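Local coordinates for chorismate mutase and shikimate 5-dehydrogenase fusion protein (Clostridium acetobutylicum, PDB 3FBT), which probably catalyses the reversible NADPH-linked reduction of 3-dehydroshikimate to shikimate through the dehydrogenase part of a chorismate mutase fusion protein, at residues S6-I11 / E249-I254; T53-K58 / E97-F102. One frame throughout, in Å; residues are numbered along the deposited sequence.

Interaction 1 (S6-I11 / E249-I254); sequences SIYGLI and EIWNDI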
loop_
_atom_site.group_PDB
_atom_site.type_symbol
_atom_site.label_atom_id
_atom_site.label_comp_id
_atom_site.label_asym_id
_atom_site.label_seq_id
_atom_site.Cartn_x
_atom_site.Cartn_y
_atom_site.Cartn_z
ATOM N N SER A 6 2.585 4.698 5.454
ATOM C CA SER A 6 1.662 5.398 4.581
ATOM C C SER A 6 1.836 4.941 3.123
ATOM O O SER A 6 2.935 4.882 2.664
ATOM C CB SER A 6 1.959 6.882 4.662
ATOM O OG SER A 6 1.345 7.394 5.820
ATOM N N ILE A 7 0.732 4.601 2.440
ATOM C CA ILE A 7 0.770 4.134 1.066
ATOM C C ILE A 7 0.368 5.288 0.098
ATOM O O ILE A 7 -0.723 5.820 0.181
ATOM C CB ILE A 7 -0.210 2.937 0.885
ATOM C CG1 ILE A 7 0.133 1.770 1.841
ATOM C CG2 ILE A 7 -0.242 2.493 -0.601
ATOM C CD1 ILE A 7 -0.999 0.836 2.024
ATOM N N TYR A 8 1.219 5.649 -0.848
ATOM C CA TYR A 8 0.879 6.724 -1.810
ATOM C C TYR A 8 1.117 6.031 -3.155
ATOM O O TYR A 8 1.605 4.883 -3.173
ATOM C CB TYR A 8 1.873 7.870 -1.701
ATOM C CG TYR A 8 2.008 8.499 -0.332
ATOM C CD1 TYR A 8 1.325 9.664 -0.015
ATOM C CD2 TYR A 8 2.886 7.981 0.624
ATOM C CE1 TYR A 8 1.487 10.273 1.169
ATOM C CE2 TYR A 8 3.032 8.585 1.836
ATOM C CZ TYR A 8 2.311 9.733 2.102
ATOM O OH TYR A 8 2.449 10.384 3.292
ATOM N N GLY A 9 0.756 6.671 -4.265
ATOM C CA GLY A 9 0.913 6.022 -5.546
ATOM C C GLY A 9 0.372 6.809 -6.698
ATOM O O GLY A 9 -0.087 7.959 -6.534
ATOM N N LEU A 10 0.328 6.168 -7.852
ATOM C CA LEU A 10 -0.242 6.777 -9.078
ATOM C C LEU A 10 -1.252 5.752 -9.574
ATOM O O LEU A 10 -0.950 4.548 -9.718
ATOM C CB LEU A 10 0.834 6.918 -10.176
ATOM C CG LEU A 10 0.398 7.313 -11.630
ATOM C CD1 LEU A 10 -0.294 8.705 -11.630
ATOM C CD2 LEU A 10 1.635 7.352 -12.666
ATOM N N ILE A 11 -2.442 6.205 -9.886
ATOM C CA ILE A 11 -3.307 5.252 -10.581
ATOM C C ILE A 11 -3.537 5.653 -12.077
ATOM O O ILE A 11 -3.720 6.839 -12.417
ATOM C CB ILE A 11 -4.591 5.045 -9.753
ATOM C CG1 ILE A 11 -5.581 4.194 -10.467
ATOM C CG2 ILE A 11 -5.320 6.401 -9.550
ATOM C CD1 ILE A 11 -6.473 3.509 -9.442
ATOM N N GLU A 249 3.008 18.010 -0.671
ATOM C CA GLU A 249 2.597 19.143 0.173
ATOM C C GLU A 249 1.138 19.025 0.464
ATOM O O GLU A 249 0.714 19.209 1.585
ATOM C CB GLU A 249 2.879 20.510 -0.482
ATOM C CG GLU A 249 4.434 20.837 -0.681
ATOM C CD GLU A 249 4.658 22.182 -1.432
ATOM O OE1 GLU A 249 5.752 22.754 -1.311
ATOM O OE2 GLU A 249 3.739 22.700 -2.122
ATOM N N ILE A 250 0.326 18.744 -0.551
ATOM C CA ILE A 250 -1.079 18.670 -0.276
ATOM C C ILE A 250 -1.469 17.415 0.560
ATOM O O ILE A 250 -2.353 17.476 1.439
ATOM C CB ILE A 250 -1.849 18.685 -1.595
ATOM C CG1 ILE A 250 -1.775 20.083 -2.306
ATOM C CG2 ILE A 250 -3.227 18.158 -1.380
ATOM C CD1 ILE A 250 -1.971 19.962 -3.897
ATOM N N TRP A 251 -0.827 16.271 0.283
ATOM C CA TRP A 251 -1.120 15.030 1.010
ATOM C C TRP A 251 -0.761 15.140 2.511
ATOM O O TRP A 251 -1.521 14.749 3.371
ATOM C CB TRP A 251 -0.375 13.792 0.399
ATOM C CG TRP A 251 -0.848 13.464 -1.026
ATOM C CD1 TRP A 251 -2.080 13.614 -1.518
ATOM C CD2 TRP A 251 -0.045 12.874 -2.091
ATOM N NE1 TRP A 251 -2.092 13.200 -2.886
ATOM C CE2 TRP A 251 -0.839 12.768 -3.225
ATOM C CE3 TRP A 251 1.284 12.455 -2.165
ATOM C CZ2 TRP A 251 -0.360 12.219 -4.431
ATOM C CZ3 TRP A 251 1.757 11.945 -3.323
ATOM C CH2 TRP A 251 0.947 11.837 -4.457
ATOM N N ASN A 252 0.432 15.628 2.777
ATOM C CA ASN A 252 0.949 15.631 4.093
ATOM C C ASN A 252 0.854 16.980 4.776
ATOM O O ASN A 252 1.384 17.140 5.857
ATOM C CB ASN A 252 2.372 15.165 4.029
ATOM C CG ASN A 252 2.464 13.817 3.372
ATOM O OD1 ASN A 252 1.817 12.870 3.820
ATOM N ND2 ASN A 252 3.176 13.738 2.242
ATOM N N ASP A 253 0.155 17.926 4.165
ATOM C CA ASP A 253 0.010 19.293 4.707
ATOM C C ASP A 253 1.309 19.800 5.245
ATOM O O ASP A 253 1.389 20.147 6.448
ATOM C CB ASP A 253 -1.052 19.304 5.795
ATOM C CG ASP A 253 -2.450 19.187 5.205
ATOM O OD1 ASP A 253 -2.736 19.991 4.284
ATOM O OD2 ASP A 253 -3.252 18.299 5.610
ATOM N N ILE A 254 2.340 19.793 4.387
ATOM C CA ILE A 254 3.677 20.329 4.712
ATOM C C ILE A 254 4.101 21.316 3.614
ATOM O O ILE A 254 3.412 21.427 2.609
ATOM C CB ILE A 254 4.753 19.194 4.760
ATOM C CG1 ILE A 254 4.717 18.321 3.486
ATOM C CG2 ILE A 254 4.611 18.320 6.008
ATOM C CD1 ILE A 254 5.988 17.416 3.310
#

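Interaction 2 (T53-K58 / E97-F102); sequences TFKIIK and EGISGF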
loop_
_atom_site.group_PDB
_atom_site.type_symbol
_atom_site.label_atom_id
_atom_site.label_comp_id
_atom_site.label_asym_id
_atom_site.label_seq_id
_atom_site.Cartn_x
_atom_site.Cartn_y
_atom_site.Cartn_z
ATOM N N THR A 53 -11.808 1.570 -1.920
ATOM C CA THR A 53 -10.917 0.815 -1.034
ATOM C C THR A 53 -9.763 1.671 -0.583
ATOM O O THR A 53 -9.362 1.628 0.579
ATOM C CB THR A 53 -10.348 -0.438 -1.696
ATOM O OG1 THR A 53 -11.429 -1.289 -2.088
ATOM C CG2 THR A 53 -9.449 -1.120 -0.734
ATOM N N PHE A 54 -9.213 2.485 -1.476
ATOM C CA PHE A 54 -8.111 3.338 -1.008
ATOM C C PHE A 54 -8.579 4.205 0.153
ATOM O O PHE A 54 -7.879 4.462 1.139
ATOM C CB PHE A 54 -7.554 4.210 -2.152
ATOM C CG PHE A 54 -6.634 3.444 -3.089
ATOM C CD1 PHE A 54 -5.427 2.964 -2.633
ATOM C CD2 PHE A 54 -6.997 3.196 -4.412
ATOM C CE1 PHE A 54 -4.590 2.228 -3.490
ATOM C CE2 PHE A 54 -6.173 2.444 -5.259
ATOM C CZ PHE A 54 -4.960 1.966 -4.797
ATOM N N LYS A 55 -9.791 4.690 0.050
ATOM C CA LYS A 55 -10.240 5.547 1.114
ATOM C C LYS A 55 -10.338 4.667 2.411
ATOM O O LYS A 55 -9.901 5.063 3.490
ATOM C CB LYS A 55 -11.585 6.155 0.694
ATOM C CG LYS A 55 -11.895 7.483 1.358
ATOM C CD LYS A 55 -13.122 8.180 0.691
ATOM C CE LYS A 55 -14.109 7.179 0.105
ATOM N NZ LYS A 55 -15.287 7.877 -0.544
ATOM N N ILE A 56 -10.829 3.448 2.257
ATOM C CA ILE A 56 -10.941 2.493 3.395
ATOM C C ILE A 56 -9.628 2.066 4.046
ATOM O O ILE A 56 -9.497 2.052 5.248
ATOM C CB ILE A 56 -11.809 1.289 3.053
ATOM C CG1 ILE A 56 -13.270 1.735 2.828
ATOM C CG2 ILE A 56 -11.788 0.313 4.193
ATOM C CD1 ILE A 56 -14.062 0.723 1.984
ATOM N N ILE A 57 -8.614 1.791 3.276
ATOM C CA ILE A 57 -7.321 1.517 3.902
ATOM C C ILE A 57 -6.530 2.766 4.247
ATOM O O ILE A 57 -5.397 2.672 4.610
ATOM C CB ILE A 57 -6.501 0.598 3.035
ATOM C CG1 ILE A 57 -5.981 1.309 1.784
ATOM C CG2 ILE A 57 -7.363 -0.597 2.624
ATOM C CD1 ILE A 57 -5.202 0.378 0.924
ATOM N N LYS A 58 -7.134 3.940 4.180
ATOM C CA LYS A 58 -6.443 5.187 4.580
ATOM C C LYS A 58 -5.225 5.525 3.727
ATOM O O LYS A 58 -4.192 5.900 4.252
ATOM C CB LYS A 58 -6.000 5.089 6.046
ATOM C CG LYS A 58 -7.125 4.538 6.907
ATOM C CD LYS A 58 -7.862 5.738 7.464
ATOM C CE LYS A 58 -7.070 6.235 8.645
ATOM N NZ LYS A 58 -7.196 5.229 9.742
ATOM N N GLU A 97 -14.009 13.404 5.478
ATOM C CA GLU A 97 -15.126 13.465 4.538
ATOM C C GLU A 97 -15.066 12.421 3.399
ATOM O O GLU A 97 -16.091 11.841 3.011
ATOM C CB GLU A 97 -15.242 14.856 3.933
ATOM C CG GLU A 97 -14.892 16.018 4.863
ATOM C CD GLU A 97 -15.415 17.347 4.312
ATOM O OE1 GLU A 97 -16.279 17.300 3.390
ATOM O OE2 GLU A 97 -14.979 18.425 4.799
ATOM N N GLY A 98 -13.876 12.143 2.871
ATOM C CA GLY A 98 -13.781 11.391 1.599
ATOM C C GLY A 98 -12.609 11.924 0.773
ATOM O O GLY A 98 -11.574 12.245 1.307
ATOM N N ILE A 99 -12.761 12.030 -0.539
ATOM C CA ILE A 99 -11.587 12.305 -1.376
ATOM C C ILE A 99 -11.779 13.657 -2.038
ATOM O O ILE A 99 -12.840 13.974 -2.544
ATOM C CB ILE A 99 -11.409 11.204 -2.415
ATOM C CG1 ILE A 99 -11.531 9.836 -1.745
ATOM C CG2 ILE A 99 -10.028 11.270 -3.132
ATOM C CD1 ILE A 99 -12.037 8.791 -2.696
ATOM N N SER A 100 -10.776 14.505 -1.998
ATOM C CA SER A 100 -10.923 15.710 -2.789
ATOM C C SER A 100 -9.760 15.824 -3.803
ATOM O O SER A 100 -8.764 15.050 -3.755
ATOM C CB SER A 100 -11.001 16.932 -1.905
ATOM O OG SER A 100 -9.846 16.938 -1.167
ATOM N N GLY A 101 -9.908 16.777 -4.707
ATOM C CA GLY A 101 -9.097 16.747 -5.950
ATOM C C GLY A 101 -8.392 18.046 -6.210
ATOM O O GLY A 101 -8.944 19.124 -5.917
ATOM N N PHE A 102 -7.179 17.940 -6.748
ATOM C CA PHE A 102 -6.351 19.079 -7.112
ATOM C C PHE A 102 -5.713 18.809 -8.431
ATOM O O PHE A 102 -5.775 17.705 -8.949
ATOM C CB PHE A 102 -5.243 19.295 -6.063
ATOM C CG PHE A 102 -5.820 19.515 -4.663
ATOM C CD1 PHE A 102 -5.926 20.780 -4.145
ATOM C CD2 PHE A 102 -6.350 18.438 -3.929
ATOM C CE1 PHE A 102 -6.501 20.985 -2.850
ATOM C CE2 PHE A 102 -6.902 18.632 -2.636
ATOM C CZ PHE A 102 -6.975 19.902 -2.110
#

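Interaction 1 (S6-I11 / E249-I254)
Tyr8 meets the last turn of helix 237-252 with two different parts of its side chain, the hydroxyl taking Asn252 and the CD1-CE1 side of the ring lying obliquely against Trp251. The polar part is one short hydrogen bond, 2.6 Å from Tyr8 OH to Asn252 OD1, with the phenol as donor. The C=O...donor angle of 122° is close to the trigonal value, with the donor tilted 17° out of the carbonyl plane. Asn252 CG lies anti to its own carbonyl carbon, beside the backbone N, which carries OD1 to the phenol. OD1 lies in the plane of the tyrosine ring, at its edge, while the amide itself is steeply inclined to that ring. Beside this bond, Tyr8 CD1 reaches Trp251 CE3 at 3.5 Å, a carbon contact between two rings inclined at 35°. Their side chains run past each other in opposite directions, and the 5.5 Å between the centroids of the tyrosine ring and the indole six-membered ring indicates limited overlap.

Strand 6-12 belongs to the mixed sheet of the substrate-binding domain of the shikimate dehydrogenase fold, so a helix from the C-terminal part of the chain closes here on the N-terminal domain. Trp251 lies near Gln243 and Asn90, both predicted to bind shikimate.

A second shell surrounds them. Tyr8 meets Phe28 with its ring; weak hydrogen bonds run from Asn252 ND2 to Glu248 OE1 and from Trp251 NE1 to Leu92 O. Asp253, with positive phi, is the first residue to leave helical backbone angles, and its carboxylate forms a salt bridge with Lys93.

Interaction 2 (T53-K58 / E97-F102)
Lys55 lays the aliphatic part of its side chain across the Gly98-Ile99 corner, using methylene carbons and making no hydrogen bond to segment 97-102. Its CG stands anti to the backbone N (chi1 -154°), which sends the chain out from helix 47-56 toward the strand; chi3, off any staggered position at 29°, then bends the end of the chain, and CD becomes the point of closest approach. That carbon lies 3.3 Å from Ile99 CG1 and 3.4 Å from Gly98 CA, both tighter than ordinary carbon-carbon contact, which together with the chi3 value suggests some local strain. Ile99 answers with its longer branch: CG1 is anti to its own carbonyl carbon, and the two side chains cross at a slant. Past the crossing, Lys55 CE comes within 3.8 Å of Ile99 CD1, and the amine continues beyond at 4.0 Å from NZ to the same methyl.

Gly98 has backbone angles that would press a CB against the preceding carbonyl oxygen, and the CD methylene comes up against its CA. The contact joins the C-terminal turn of helix 47-56 to the segment leading into strand 99-102, in the mixed sheet of the N-terminal, substrate-binding domain. Phe94 on neighbouring strand 91-94 touches both Lys55 and Ile99, and a Schellman motif with Lys58, of positive phi, as its C-prime residue ends the helix. Thr53 of this helix hydrogen-bonds Thr53 of the second subunit.

Methylenes meeting a branched alkyl chain are consistent with mainly dispersion and modest apolar burial, the lysine contributing here through its hydrocarbon length.

Overall arrangement
From the N terminus, strand 6-12 is laid down first, and its partner at 249-254 follows only after 237 intervening residues, so interaction 1 closes a loop spanning nearly the whole chain, the parallel-sheet NADP-binding domain included. Interaction 2 closes a much shorter loop, 38 residues between 53-58 and 97-102, lying wholly within the larger one; the two nest and do not cross. The short loop stays in the N-terminal domain, tying helix 47-56 to its mixed sheet, whereas the long one brings helix 237-252 back onto that sheet. Their centres are 11 Å apart, and packing of Ile250 CG2 on Phe102 CE2 at 3.9 Å connects them directly.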